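PDB 1Y9Z: alkaline serine protease from Pseudoalteromonas sp., which probably hydrolyses peptide bonds as a cold-adapted serine protease of the subtilisin type. Local coordinates for residues A[181-186]-A[313-318]; A[229-234]-A[334-339]; A[279-284]-A[309-314]. One frame throughout, in Å; residues are numbered along the deposited sequence.

Interaction 1: A[181-186]-A[313-318]; sequences DSNLDH and ALPGLQ
The carboxylate of D181 and the amide of Q318 meet with their planes 71° apart. Q318 NE2 donates within its own amide plane and reaches D181 OD1 (3.0 Å) from above the carboxylate; a second bond, to G316 O from above that carbonyl's plane, anchors the amide on its own segment. The other oxygen, D181 OD2, is gripped from opposite faces of the carboxylate by N183 N and D185 N, the first bond making an Asx turn inside the type I turn from D181 to L184. CG of D181 stands between the backbone N and the carbonyl carbon (chi1 66°), folding the carboxylate back over its own turn. This loop follows strand 174-180 of the subtilisin-like α/β domain; its partner, 313-318, belongs to the inserted β-barrel domain, so the contact joins the two. N183 lays its amide against the P315 ring, ND2 3.3 Å from P315 CG, and ND2 donates to D185 OD2 (2.7 Å) in a nearly straight, in-plane bond that helps set the group's rotation. L314 CD2 rests on D185 CB. One water donates to D181 OD1 and D185 OD2 while accepting from G316 N. Beside G316 CA, S182 OG accepts from L317 N at 2.8 Å.

Interaction 2: A[229-234]-A[334-339]; sequences NGVVPH and VSVDRA
V334 reaches back over V231 and the backbone of 229-234. Its CB lies 3.4 Å from V232 O and 3.8 Å from V231 CG1. Beyond CB the branches part: V334 CG1, anti to the carbonyl carbon (chi1 -57°), lies alongside the same V231 methyl and V232 O, whereas V334 CG2 touches V231 CG1 alone across the contact. V231 CG2, the other methyl, comes to 4.3 Å of V336 CG1, a looser approach. The backbone beneath is antiparallel β-ladder: V232 and S335 form a hydrogen-bonded pair, V232 N to S335 O (2.9 Å) and S335 N to V232 O (2.8 Å), both in the carbonyl planes, and P233 with V334 follows as a non-hydrogen-bonded pair. Strand 232-240 is thereby joined to strand 333-336 in the inserted β-barrel domain, with strands 214-221 and 351-360 supplying A217 and V354 to pack on V231 and V334. At one end the H234 ring lies over the peptide that follows V334, with V334 C 4.1 Å above the ring plane, over its centre. S335 OG points to partners elsewhere, R281 NH2 and Q318 O. At the other end the strands diverge and water takes over. One molecule accepts from D337 N and donates to the carbonyls of N229 and G230; a second donates to N229 O and D337 OD1. D337 is the N-cap of helix 338-345: its side chain caps a backbone N just beyond A339, OD2 bonds to T340 OG1, and OD1 takes a 2.6 Å bond from the second water.

Interaction 3: A[279-284]-A[309-314]; sequences VERVGN and YSNSAL
N311 ND2 is gripped by three oxygens of segment 279-284. R281 O, 3.0 Å from N311 ND2, takes the straightest bond; it lies in the amide plane of N311, although ND2 stands well above the carbonyl plane of R281. G283 O adds a weak bond. N284 OD1 accepts from N311 ND2 at 3.3 Å. CG of N311 sits between the backbone N and the carbonyl carbon (chi1 49°), which turns the amide into this ring of acceptors and points OD1 at L314 N. That bond, nearly along the C=O axis, closes an Asx motif and helps to set which end of the amide faces which partner. N284 OD1 and N311 OD1 come within 3.0 Å without a bond, both being acceptors; the amides are turned 76° apart, and L314 CD1 packs against N284 CG at 3.5 Å. Upstream the segments run as neighbouring parallel strands: Y309 N donates to V279 O, and R281 N to Y309 O (2.8 Å). Strands 275-280 and 305-309, with helix 291-300 between them in sequence, form a β-α-β crossover of the inserted domain. Y309 turns one ring face to E280, whose CA makes a CH-pi contact 3.7 Å from the ring centroid; Y309 OH bonds to E259. E280 OE2 is salt-bridged to R338. The R281 chain bends at chi3 and brings NH1 into a weak in-plane bond to S310 OG, which is bonded chiefly to G316 O, while NE is paired with E291. One water accepts from R281 NH1, N284 ND2 and N311 N and donates to L314 O at 2.8 Å.

From the N terminus the chain passes 181-186, a loop of the α/β domain between strands 174-180 and 196-201, and only later enters the inserted barrel, where it meets 229-234 and then 279-284. Interaction 3 closes first, when 309-314 returns to 279-284 after one helix. The next residues, 313-318, close interaction 1; the two contacts share A313 and L314. Interaction 2 closes last, at 334-339, so its loop crosses that of interaction 1 and encloses interaction 3. The three lie side by side: P315 O of interaction 1 meets R338 N of interaction 2. Strand pairings within the barrel thus adjoin the loop that touches the α/β domain.

Interaction 1: A[181-186]-A[313-318]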
ATOM      1  N   ASP A 181      -2.933  -7.023  -5.921  1.00 11.22           N
ATOM      2  CA  ASP A 181      -1.791  -6.374  -6.561  1.00 11.14           C
ATOM      3  C   ASP A 181      -2.189  -5.670  -7.858  1.00 11.76           C
ATOM      4  O   ASP A 181      -3.376  -5.583  -8.177  1.00 13.07           O
ATOM      5  CB  ASP A 181      -0.648  -7.381  -6.785  1.00 11.82           C
ATOM      6  CG  ASP A 181      -0.993  -8.471  -7.782  1.00 10.78           C
ATOM      7  OD1 ASP A 181      -0.259  -9.484  -7.811  1.00 13.00           O
ATOM      8  OD2 ASP A 181      -1.971  -8.323  -8.539  1.00 12.34           O
ATOM      9  N   SER A 182      -1.208  -5.164  -8.604  1.00 11.85           N
ATOM     10  CA  SER A 182      -1.507  -4.429  -9.833  1.00 13.75           C
ATOM     11  C   SER A 182      -2.097  -5.236 -10.986  1.00 14.16           C
ATOM     12  O   SER A 182      -2.421  -4.673 -12.031  1.00 16.24           O
ATOM     13  CB  SER A 182      -0.276  -3.644 -10.313  1.00 13.93           C
ATOM     14  OG  SER A 182       0.772  -4.492 -10.737  1.00 13.40           O
ATOM     15  N   ASN A 183      -2.230  -6.548 -10.813  1.00 14.96           N
ATOM     16  CA  ASN A 183      -2.851  -7.373 -11.846  1.00 14.40           C
ATOM     17  C   ASN A 183      -4.215  -7.787 -11.305  1.00 14.60           C
ATOM     18  O   ASN A 183      -4.927  -8.586 -11.913  1.00 15.11           O
ATOM     19  CB  ASN A 183      -2.025  -8.625 -12.150  1.00 15.25           C
ATOM     20  CG  ASN A 183      -2.577  -9.406 -13.337  1.00 15.97           C
ATOM     21  OD1 ASN A 183      -2.745  -8.857 -14.425  1.00 17.61           O
ATOM     22  ND2 ASN A 183      -2.862 -10.685 -13.128  1.00 16.27           N
ATOM     23  N   LEU A 184      -4.556  -7.224 -10.148  1.00 13.98           N
ATOM     24  CA  LEU A 184      -5.815  -7.486  -9.460  1.00 14.17           C
ATOM     25  C   LEU A 184      -5.866  -8.878  -8.849  1.00 13.85           C
ATOM     26  O   LEU A 184      -6.939  -9.398  -8.549  1.00 14.81           O
ATOM     27  CB  LEU A 184      -7.000  -7.272 -10.405  1.00 14.58           C
ATOM     28  CG  LEU A 184      -7.135  -5.835 -10.918  1.00 14.67           C
ATOM     29  CD1 LEU A 184      -8.361  -5.720 -11.804  1.00 16.97           C
ATOM     30  CD2 LEU A 184      -7.236  -4.875  -9.739  1.00 16.32           C
ATOM     31  N   ASP A 185      -4.699  -9.481  -8.662  1.00 13.07           N
ATOM     32  CA  ASP A 185      -4.633 -10.797  -8.052  1.00 13.28           C
ATOM     33  C   ASP A 185      -4.646 -10.641  -6.537  1.00 12.62           C
ATOM     34  O   ASP A 185      -4.071  -9.697  -5.992  1.00 12.32           O
ATOM     35  CB  ASP A 185      -3.360 -11.531  -8.477  1.00 14.00           C
ATOM     36  CG  ASP A 185      -3.407 -11.991  -9.918  1.00 17.05           C
ATOM     37  OD1 ASP A 185      -4.377 -12.687 -10.285  1.00 18.82           O
ATOM     38  OD2 ASP A 185      -2.477 -11.662 -10.680  1.00 17.84           O
ATOM     39  N   HIS A 186      -5.316 -11.570  -5.865  1.00 12.15           N
ATOM     40  CA  HIS A 186      -5.400 -11.558  -4.412  1.00 12.29           C
ATOM     41  C   HIS A 186      -4.002 -11.691  -3.811  1.00 11.50           C
ATOM     42  O   HIS A 186      -3.226 -12.558  -4.206  1.00 13.08           O
ATOM     43  CB  HIS A 186      -6.300 -12.712  -3.950  1.00 11.71           C
ATOM     44  CG  HIS A 186      -6.245 -12.985  -2.478  1.00 11.08           C
ATOM     45  ND1 HIS A 186      -5.636 -14.105  -1.953  1.00 12.31           N
ATOM     46  CD2 HIS A 186      -6.730 -12.290  -1.423  1.00 12.09           C
ATOM     47  CE1 HIS A 186      -5.750 -14.088  -0.636  1.00 12.22           C
ATOM     48  NE2 HIS A 186      -6.410 -12.997  -0.289  1.00 12.91           N
ATOM     49  N   ALA A 313       2.381 -16.043 -13.837  1.00 19.22           N
ATOM     50  CA  ALA A 313       1.538 -16.450 -12.713  1.00 19.11           C
ATOM     51  C   ALA A 313       1.062 -15.243 -11.900  1.00 19.11           C
ATOM     52  O   ALA A 313      -0.099 -15.172 -11.494  1.00 19.11           O
ATOM     53  CB  ALA A 313       2.298 -17.417 -11.818  1.00 20.19           C
ATOM     54  N   LEU A 314       1.973 -14.306 -11.654  1.00 18.44           N
ATOM     55  CA  LEU A 314       1.672 -13.082 -10.911  1.00 18.19           C
ATOM     56  C   LEU A 314       2.378 -11.941 -11.633  1.00 16.88           C
ATOM     57  O   LEU A 314       3.406 -11.440 -11.173  1.00 16.08           O
ATOM     58  CB  LEU A 314       2.181 -13.178  -9.468  1.00 18.83           C
ATOM     59  CG  LEU A 314       1.389 -14.034  -8.475  1.00 20.11           C
ATOM     60  CD1 LEU A 314       2.110 -14.046  -7.134  1.00 20.66           C
ATOM     61  CD2 LEU A 314      -0.020 -13.476  -8.318  1.00 19.08           C
ATOM     62  N   PRO A 315       1.826 -11.510 -12.779  1.00 16.60           N
ATOM     63  CA  PRO A 315       2.377 -10.433 -13.606  1.00 15.78           C
ATOM     64  C   PRO A 315       2.394  -9.035 -12.993  1.00 15.22           C
ATOM     65  O   PRO A 315       3.070  -8.141 -13.503  1.00 14.58           O
ATOM     66  CB  PRO A 315       1.520 -10.503 -14.865  1.00 16.41           C
ATOM     67  CG  PRO A 315       0.190 -10.910 -14.324  1.00 17.60           C
ATOM     68  CD  PRO A 315       0.556 -12.004 -13.345  1.00 15.94           C
ATOM     69  N   GLY A 316       1.655  -8.842 -11.905  1.00 14.16           N
ATOM     70  CA  GLY A 316       1.623  -7.535 -11.273  1.00 13.92           C
ATOM     71  C   GLY A 316       2.937  -7.169 -10.610  1.00 12.78           C
ATOM     72  O   GLY A 316       3.853  -7.987 -10.529  1.00 13.70           O
ATOM     73  N   LEU A 317       3.033  -5.936 -10.126  1.00 13.40           N
ATOM     74  CA  LEU A 317       4.249  -5.485  -9.466  1.00 12.12           C
ATOM     75  C   LEU A 317       4.384  -6.147  -8.097  1.00 11.61           C
ATOM     76  O   LEU A 317       3.494  -6.036  -7.247  1.00 11.33           O
ATOM     77  CB  LEU A 317       4.237  -3.963  -9.308  1.00 11.66           C
ATOM     78  CG  LEU A 317       5.482  -3.335  -8.676  1.00 10.77           C
ATOM     79  CD1 LEU A 317       6.700  -3.596  -9.549  1.00 11.21           C
ATOM     80  CD2 LEU A 317       5.260  -1.840  -8.512  1.00 11.41           C
ATOM     81  N   GLN A 318       5.496  -6.842  -7.887  1.00 11.33           N
ATOM     82  CA  GLN A 318       5.730  -7.522  -6.620  1.00 11.66           C
ATOM     83  C   GLN A 318       6.852  -6.875  -5.809  1.00 12.18           C
ATOM     84  O   GLN A 318       7.828  -6.369  -6.367  1.00 12.66           O
ATOM     85  CB  GLN A 318       6.072  -8.996  -6.866  1.00 11.79           C
ATOM     86  CG  GLN A 318       5.099  -9.739  -7.780  1.00 12.24           C
ATOM     87  CD  GLN A 318       3.669  -9.730  -7.266  1.00 11.72           C
ATOM     88  OE1 GLN A 318       3.418  -9.983  -6.087  1.00 12.54           O
ATOM     89  NE2 GLN A 318       2.722  -9.452  -8.157  1.00 12.72           N
TER
HETATM   90  O   HOH W   1       0.775 -10.419  -5.327  1.00 12.51           O
HETATM   91  O   HOH W   2       0.041 -10.505 -10.195  1.00 13.70           O
HETATM   92  O   HOH W   3       1.218  -4.678  -7.241  1.00 12.17           O

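Interaction 2: A[229-234]-A[334-339]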
ATOM      1  N   ASN A 229       7.018   3.527 -13.880  1.00 15.59           N
ATOM      2  CA  ASN A 229       6.499   2.213 -14.252  1.00 16.04           C
ATOM      3  C   ASN A 229       6.394   1.364 -12.995  1.00 15.44           C
ATOM      4  O   ASN A 229       5.618   0.407 -12.934  1.00 15.63           O
ATOM      5  CB  ASN A 229       7.439   1.517 -15.240  1.00 17.73           C
ATOM      6  CG  ASN A 229       7.423   2.152 -16.612  1.00 21.64           C
ATOM      7  OD1 ASN A 229       7.793   3.311 -16.778  1.00 23.34           O
ATOM      8  ND2 ASN A 229       6.994   1.387 -17.609  1.00 24.58           N
ATOM      9  N   GLY A 230       7.185   1.728 -11.994  1.00 14.33           N
ATOM     10  CA  GLY A 230       7.202   0.991 -10.747  1.00 13.55           C
ATOM     11  C   GLY A 230       8.464   0.159 -10.651  1.00 13.27           C
ATOM     12  O   GLY A 230       8.576  -0.886 -11.289  1.00 13.58           O
ATOM     13  N   VAL A 231       9.428   0.634  -9.870  1.00 11.95           N
ATOM     14  CA  VAL A 231      10.688  -0.075  -9.675  1.00 12.48           C
ATOM     15  C   VAL A 231      10.869  -0.238  -8.173  1.00 12.39           C
ATOM     16  O   VAL A 231      11.043   0.738  -7.447  1.00 11.69           O
ATOM     17  CB  VAL A 231      11.882   0.714 -10.252  1.00 12.95           C
ATOM     18  CG1 VAL A 231      13.160  -0.097 -10.105  1.00 13.60           C
ATOM     19  CG2 VAL A 231      11.626   1.044 -11.716  1.00 14.15           C
ATOM     20  N   VAL A 232      10.820  -1.479  -7.708  1.00 11.60           N
ATOM     21  CA  VAL A 232      10.932  -1.754  -6.287  1.00 11.05           C
ATOM     22  C   VAL A 232      12.309  -2.231  -5.849  1.00 11.59           C
ATOM     23  O   VAL A 232      12.835  -3.202  -6.389  1.00 12.15           O
ATOM     24  CB  VAL A 232       9.896  -2.820  -5.869  1.00 10.47           C
ATOM     25  CG1 VAL A 232       9.994  -3.097  -4.379  1.00 12.40           C
ATOM     26  CG2 VAL A 232       8.501  -2.358  -6.242  1.00 11.05           C
ATOM     27  N   PRO A 233      12.920  -1.541  -4.872  1.00 11.14           N
ATOM     28  CA  PRO A 233      14.242  -1.969  -4.408  1.00 11.31           C
ATOM     29  C   PRO A 233      14.055  -3.279  -3.641  1.00 11.97           C
ATOM     30  O   PRO A 233      13.168  -3.381  -2.793  1.00 12.05           O
ATOM     31  CB  PRO A 233      14.686  -0.811  -3.515  1.00 11.74           C
ATOM     32  CG  PRO A 233      13.396  -0.309  -2.951  1.00 11.18           C
ATOM     33  CD  PRO A 233      12.460  -0.344  -4.144  1.00 11.47           C
ATOM     34  N   HIS A 234      14.872  -4.283  -3.942  1.00 11.48           N
ATOM     35  CA  HIS A 234      14.731  -5.571  -3.269  1.00 12.49           C
ATOM     36  C   HIS A 234      14.797  -5.497  -1.755  1.00 12.60           C
ATOM     37  O   HIS A 234      15.777  -5.011  -1.185  1.00 12.86           O
ATOM     38  CB  HIS A 234      15.789  -6.568  -3.749  1.00 13.04           C
ATOM     39  CG  HIS A 234      15.328  -7.461  -4.859  1.00 13.66           C
ATOM     40  ND1 HIS A 234      14.013  -7.842  -5.016  1.00 15.77           N
ATOM     41  CD2 HIS A 234      16.021  -8.094  -5.835  1.00 12.29           C
ATOM     42  CE1 HIS A 234      13.917  -8.670  -6.041  1.00 12.72           C
ATOM     43  NE2 HIS A 234      15.121  -8.840  -6.554  1.00 16.06           N
ATOM     44  N   VAL A 334      16.553  -5.065  -8.203  1.00 12.29           N
ATOM     45  CA  VAL A 334      15.208  -4.509  -8.130  1.00 12.43           C
ATOM     46  C   VAL A 334      14.152  -5.436  -8.724  1.00 12.87           C
ATOM     47  O   VAL A 334      14.475  -6.432  -9.374  1.00 13.35           O
ATOM     48  CB  VAL A 334      15.136  -3.156  -8.877  1.00 12.86           C
ATOM     49  CG1 VAL A 334      16.162  -2.190  -8.303  1.00 13.39           C
ATOM     50  CG2 VAL A 334      15.380  -3.367 -10.368  1.00 15.16           C
ATOM     51  N   SER A 335      12.888  -5.084  -8.500  1.00 12.88           N
ATOM     52  CA  SER A 335      11.756  -5.857  -8.998  1.00 12.93           C
ATOM     53  C   SER A 335      10.812  -4.967  -9.805  1.00 12.41           C
ATOM     54  O   SER A 335      10.488  -3.858  -9.385  1.00 12.50           O
ATOM     55  CB  SER A 335      10.996  -6.477  -7.820  1.00 13.45           C
ATOM     56  OG  SER A 335       9.767  -7.051  -8.237  1.00 14.31           O
ATOM     57  N   VAL A 336      10.381  -5.453 -10.967  1.00 12.59           N
ATOM     58  CA  VAL A 336       9.457  -4.717 -11.827  1.00 12.80           C
ATOM     59  C   VAL A 336       8.360  -5.673 -12.296  1.00 13.20           C
ATOM     60  O   VAL A 336       8.539  -6.892 -12.246  1.00 13.49           O
ATOM     61  CB  VAL A 336      10.171  -4.120 -13.072  1.00 12.17           C
ATOM     62  CG1 VAL A 336      11.247  -3.130 -12.641  1.00 12.40           C
ATOM     63  CG2 VAL A 336      10.777  -5.232 -13.912  1.00 13.61           C
ATOM     64  N   ASP A 337       7.233  -5.132 -12.751  1.00 12.70           N
ATOM     65  CA  ASP A 337       6.143  -5.990 -13.204  1.00 14.08           C
ATOM     66  C   ASP A 337       6.467  -6.620 -14.556  1.00 15.56           C
ATOM     67  O   ASP A 337       7.465  -6.267 -15.189  1.00 16.88           O
ATOM     68  CB  ASP A 337       4.810  -5.217 -13.234  1.00 14.22           C
ATOM     69  CG  ASP A 337       4.777  -4.107 -14.266  1.00 15.81           C
ATOM     70  OD1 ASP A 337       3.888  -3.237 -14.152  1.00 16.63           O
ATOM     71  OD2 ASP A 337       5.611  -4.106 -15.194  1.00 15.94           O
ATOM     72  N   ARG A 338       5.636  -7.560 -14.994  1.00 15.31           N
ATOM     73  CA  ARG A 338       5.895  -8.253 -16.252  1.00 15.94           C
ATOM     74  C   ARG A 338       5.922  -7.362 -17.485  1.00 16.37           C
ATOM     75  O   ARG A 338       6.799  -7.510 -18.338  1.00 17.07           O
ATOM     76  CB  ARG A 338       4.882  -9.381 -16.457  1.00 16.38           C
ATOM     77  CG  ARG A 338       5.227 -10.282 -17.633  1.00 16.47           C
ATOM     78  CD  ARG A 338       4.347 -11.518 -17.674  1.00 18.24           C
ATOM     79  NE  ARG A 338       4.759 -12.441 -18.730  1.00 19.35           N
ATOM     80  CZ  ARG A 338       5.905 -13.114 -18.736  1.00 20.63           C
ATOM     81  NH1 ARG A 338       6.769 -12.976 -17.738  1.00 19.97           N
ATOM     82  NH2 ARG A 338       6.191 -13.930 -19.743  1.00 22.33           N
ATOM     83  N   ALA A 339       4.971  -6.442 -17.588  1.00 16.39           N
ATOM     84  CA  ALA A 339       4.913  -5.546 -18.738  1.00 17.15           C
ATOM     85  C   ALA A 339       6.224  -4.783 -18.882  1.00 17.87           C
ATOM     86  O   ALA A 339       6.766  -4.654 -19.981  1.00 17.71           O
ATOM     87  CB  ALA A 339       3.754  -4.572 -18.585  1.00 17.16           C
TER
HETATM   88  O   HOH W   4       7.090  -2.318 -13.044  1.00 15.10           O
HETATM   89  O   HOH W   5       4.244  -0.815 -15.095  1.00 27.43           O

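Interaction 3: A[279-284]-A[309-314]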
ATOM      1  N   VAL A 279      16.144 -10.719 -15.560  1.00 18.15           N
ATOM      2  CA  VAL A 279      15.726 -12.103 -15.392  1.00 18.50           C
ATOM      3  C   VAL A 279      14.278 -12.233 -14.941  1.00 18.73           C
ATOM      4  O   VAL A 279      13.801 -11.473 -14.094  1.00 17.95           O
ATOM      5  CB  VAL A 279      16.634 -12.837 -14.375  1.00 18.33           C
ATOM      6  CG1 VAL A 279      16.546 -12.168 -13.011  1.00 18.63           C
ATOM      7  CG2 VAL A 279      16.235 -14.304 -14.284  1.00 18.94           C
ATOM      8  N   GLU A 280      13.578 -13.197 -15.526  1.00 18.29           N
ATOM      9  CA  GLU A 280      12.190 -13.441 -15.174  1.00 18.70           C
ATOM     10  C   GLU A 280      12.167 -14.157 -13.833  1.00 17.87           C
ATOM     11  O   GLU A 280      12.994 -15.031 -13.569  1.00 18.51           O
ATOM     12  CB  GLU A 280      11.515 -14.310 -16.238  1.00 18.95           C
ATOM     13  CG  GLU A 280      10.045 -14.593 -15.966  1.00 21.45           C
ATOM     14  CD  GLU A 280       9.443 -15.543 -16.980  1.00 23.07           C
ATOM     15  OE1 GLU A 280       9.919 -16.692 -17.067  1.00 25.21           O
ATOM     16  OE2 GLU A 280       8.497 -15.140 -17.690  1.00 23.63           O
ATOM     17  N   ARG A 281      11.224 -13.776 -12.982  1.00 17.68           N
ATOM     18  CA  ARG A 281      11.094 -14.394 -11.671  1.00 16.96           C
ATOM     19  C   ARG A 281      10.635 -15.845 -11.802  1.00 18.49           C
ATOM     20  O   ARG A 281       9.692 -16.143 -12.535  1.00 18.84           O
ATOM     21  CB  ARG A 281      10.086 -13.608 -10.822  1.00 17.07           C
ATOM     22  CG  ARG A 281       9.744 -14.262  -9.491  1.00 16.49           C
ATOM     23  CD  ARG A 281       8.784 -13.405  -8.677  1.00 15.13           C
ATOM     24  NE  ARG A 281       9.401 -12.142  -8.278  1.00 14.83           N
ATOM     25  CZ  ARG A 281       8.972 -10.939  -8.647  1.00 14.30           C
ATOM     26  NH1 ARG A 281       7.909 -10.808  -9.430  1.00 13.72           N
ATOM     27  NH2 ARG A 281       9.620  -9.857  -8.237  1.00 14.07           N
ATOM     28  N   VAL A 282      11.322 -16.744 -11.103  1.00 18.52           N
ATOM     29  CA  VAL A 282      10.967 -18.159 -11.117  1.00 20.03           C
ATOM     30  C   VAL A 282      10.305 -18.460  -9.781  1.00 19.88           C
ATOM     31  O   VAL A 282      10.946 -18.395  -8.732  1.00 20.33           O
ATOM     32  CB  VAL A 282      12.208 -19.063 -11.282  1.00 19.73           C
ATOM     33  CG1 VAL A 282      11.800 -20.529 -11.189  1.00 21.21           C
ATOM     34  CG2 VAL A 282      12.872 -18.790 -12.620  1.00 20.76           C
ATOM     35  N   GLY A 283       9.017 -18.785  -9.825  1.00 20.36           N
ATOM     36  CA  GLY A 283       8.285 -19.065  -8.605  1.00 20.24           C
ATOM     37  C   GLY A 283       7.682 -17.781  -8.069  1.00 20.15           C
ATOM     38  O   GLY A 283       7.828 -16.722  -8.680  1.00 19.34           O
ATOM     39  N   ASN A 284       6.998 -17.869  -6.933  1.00 19.51           N
ATOM     40  CA  ASN A 284       6.383 -16.699  -6.317  1.00 19.03           C
ATOM     41  C   ASN A 284       6.297 -16.848  -4.810  1.00 19.16           C
ATOM     42  O   ASN A 284       6.198 -17.959  -4.288  1.00 19.94           O
ATOM     43  CB  ASN A 284       4.983 -16.456  -6.883  1.00 18.80           C
ATOM     44  CG  ASN A 284       5.010 -15.731  -8.211  1.00 18.68           C
ATOM     45  OD1 ASN A 284       4.566 -16.257  -9.232  1.00 20.13           O
ATOM     46  ND2 ASN A 284       5.535 -14.510  -8.205  1.00 15.17           N
ATOM     47  N   TYR A 309      11.837  -9.445 -13.235  1.00 16.11           N
ATOM     48  CA  TYR A 309      10.495  -9.073 -13.658  1.00 16.06           C
ATOM     49  C   TYR A 309       9.506 -10.207 -13.420  1.00 16.78           C
ATOM     50  O   TYR A 309       9.865 -11.385 -13.452  1.00 16.68           O
ATOM     51  CB  TYR A 309      10.463  -8.615 -15.127  1.00 18.07           C
ATOM     52  CG  TYR A 309      10.809  -9.648 -16.179  1.00 17.89           C
ATOM     53  CD1 TYR A 309      12.136  -9.962 -16.476  1.00 17.92           C
ATOM     54  CD2 TYR A 309       9.805 -10.265 -16.928  1.00 18.92           C
ATOM     55  CE1 TYR A 309      12.455 -10.860 -17.499  1.00 19.08           C
ATOM     56  CE2 TYR A 309      10.111 -11.163 -17.950  1.00 18.37           C
ATOM     57  CZ  TYR A 309      11.437 -11.453 -18.231  1.00 19.32           C
ATOM     58  OH  TYR A 309      11.746 -12.325 -19.254  1.00 20.56           O
ATOM     59  N   SER A 310       8.260  -9.832 -13.163  1.00 17.19           N
ATOM     60  CA  SER A 310       7.198 -10.788 -12.877  1.00 17.21           C
ATOM     61  C   SER A 310       6.944 -11.836 -13.951  1.00 17.63           C
ATOM     62  O   SER A 310       7.072 -11.571 -15.147  1.00 17.17           O
ATOM     63  CB  SER A 310       5.893 -10.039 -12.600  1.00 17.33           C
ATOM     64  OG  SER A 310       6.043  -9.148 -11.509  1.00 16.85           O
ATOM     65  N   ASN A 311       6.574 -13.032 -13.503  1.00 17.31           N
ATOM     66  CA  ASN A 311       6.254 -14.127 -14.406  1.00 17.72           C
ATOM     67  C   ASN A 311       4.756 -14.057 -14.699  1.00 18.77           C
ATOM     68  O   ASN A 311       4.046 -13.230 -14.127  1.00 17.46           O
ATOM     69  CB  ASN A 311       6.611 -15.474 -13.768  1.00 16.97           C
ATOM     70  CG  ASN A 311       6.077 -15.613 -12.356  1.00 16.91           C
ATOM     71  OD1 ASN A 311       4.883 -15.442 -12.109  1.00 17.12           O
ATOM     72  ND2 ASN A 311       6.963 -15.931 -11.420  1.00 17.99           N
ATOM     73  N   SER A 312       4.278 -14.929 -15.581  1.00 19.24           N
ATOM     74  CA  SER A 312       2.868 -14.942 -15.962  1.00 20.26           C
ATOM     75  C   SER A 312       1.899 -15.314 -14.838  1.00 19.67           C
ATOM     76  O   SER A 312       0.726 -14.943 -14.884  1.00 20.28           O
ATOM     77  CB  SER A 312       2.657 -15.885 -17.149  1.00 21.38           C
ATOM     78  OG  SER A 312       3.025 -17.209 -16.812  1.00 25.24           O
ATOM     79  N   ALA A 313       2.381 -16.043 -13.837  1.00 19.22           N
ATOM     80  CA  ALA A 313       1.538 -16.450 -12.713  1.00 19.11           C
ATOM     81  C   ALA A 313       1.062 -15.243 -11.900  1.00 19.11           C
ATOM     82  O   ALA A 313      -0.099 -15.172 -11.494  1.00 19.11           O
ATOM     83  CB  ALA A 313       2.298 -17.417 -11.818  1.00 20.19           C
ATOM     84  N   LEU A 314       1.973 -14.306 -11.654  1.00 18.44           N
ATOM     85  CA  LEU A 314       1.672 -13.082 -10.911  1.00 18.19           C
ATOM     86  C   LEU A 314       2.378 -11.941 -11.633  1.00 16.88           C
ATOM     87  O   LEU A 314       3.406 -11.440 -11.173  1.00 16.08           O
ATOM     88  CB  LEU A 314       2.181 -13.178  -9.468  1.00 18.83           C
ATOM     89  CG  LEU A 314       1.389 -14.034  -8.475  1.00 20.11           C
ATOM     90  CD1 LEU A 314       2.110 -14.046  -7.134  1.00 20.66           C
ATOM     91  CD2 LEU A 314      -0.020 -13.476  -8.318  1.00 19.08           C
TER
HETATM   92  O   HOH W   6       7.532  -7.726  -9.663  1.00 15.24           O
HETATM   93  O   HOH W   7       5.793 -12.727 -10.368  1.00 15.86           O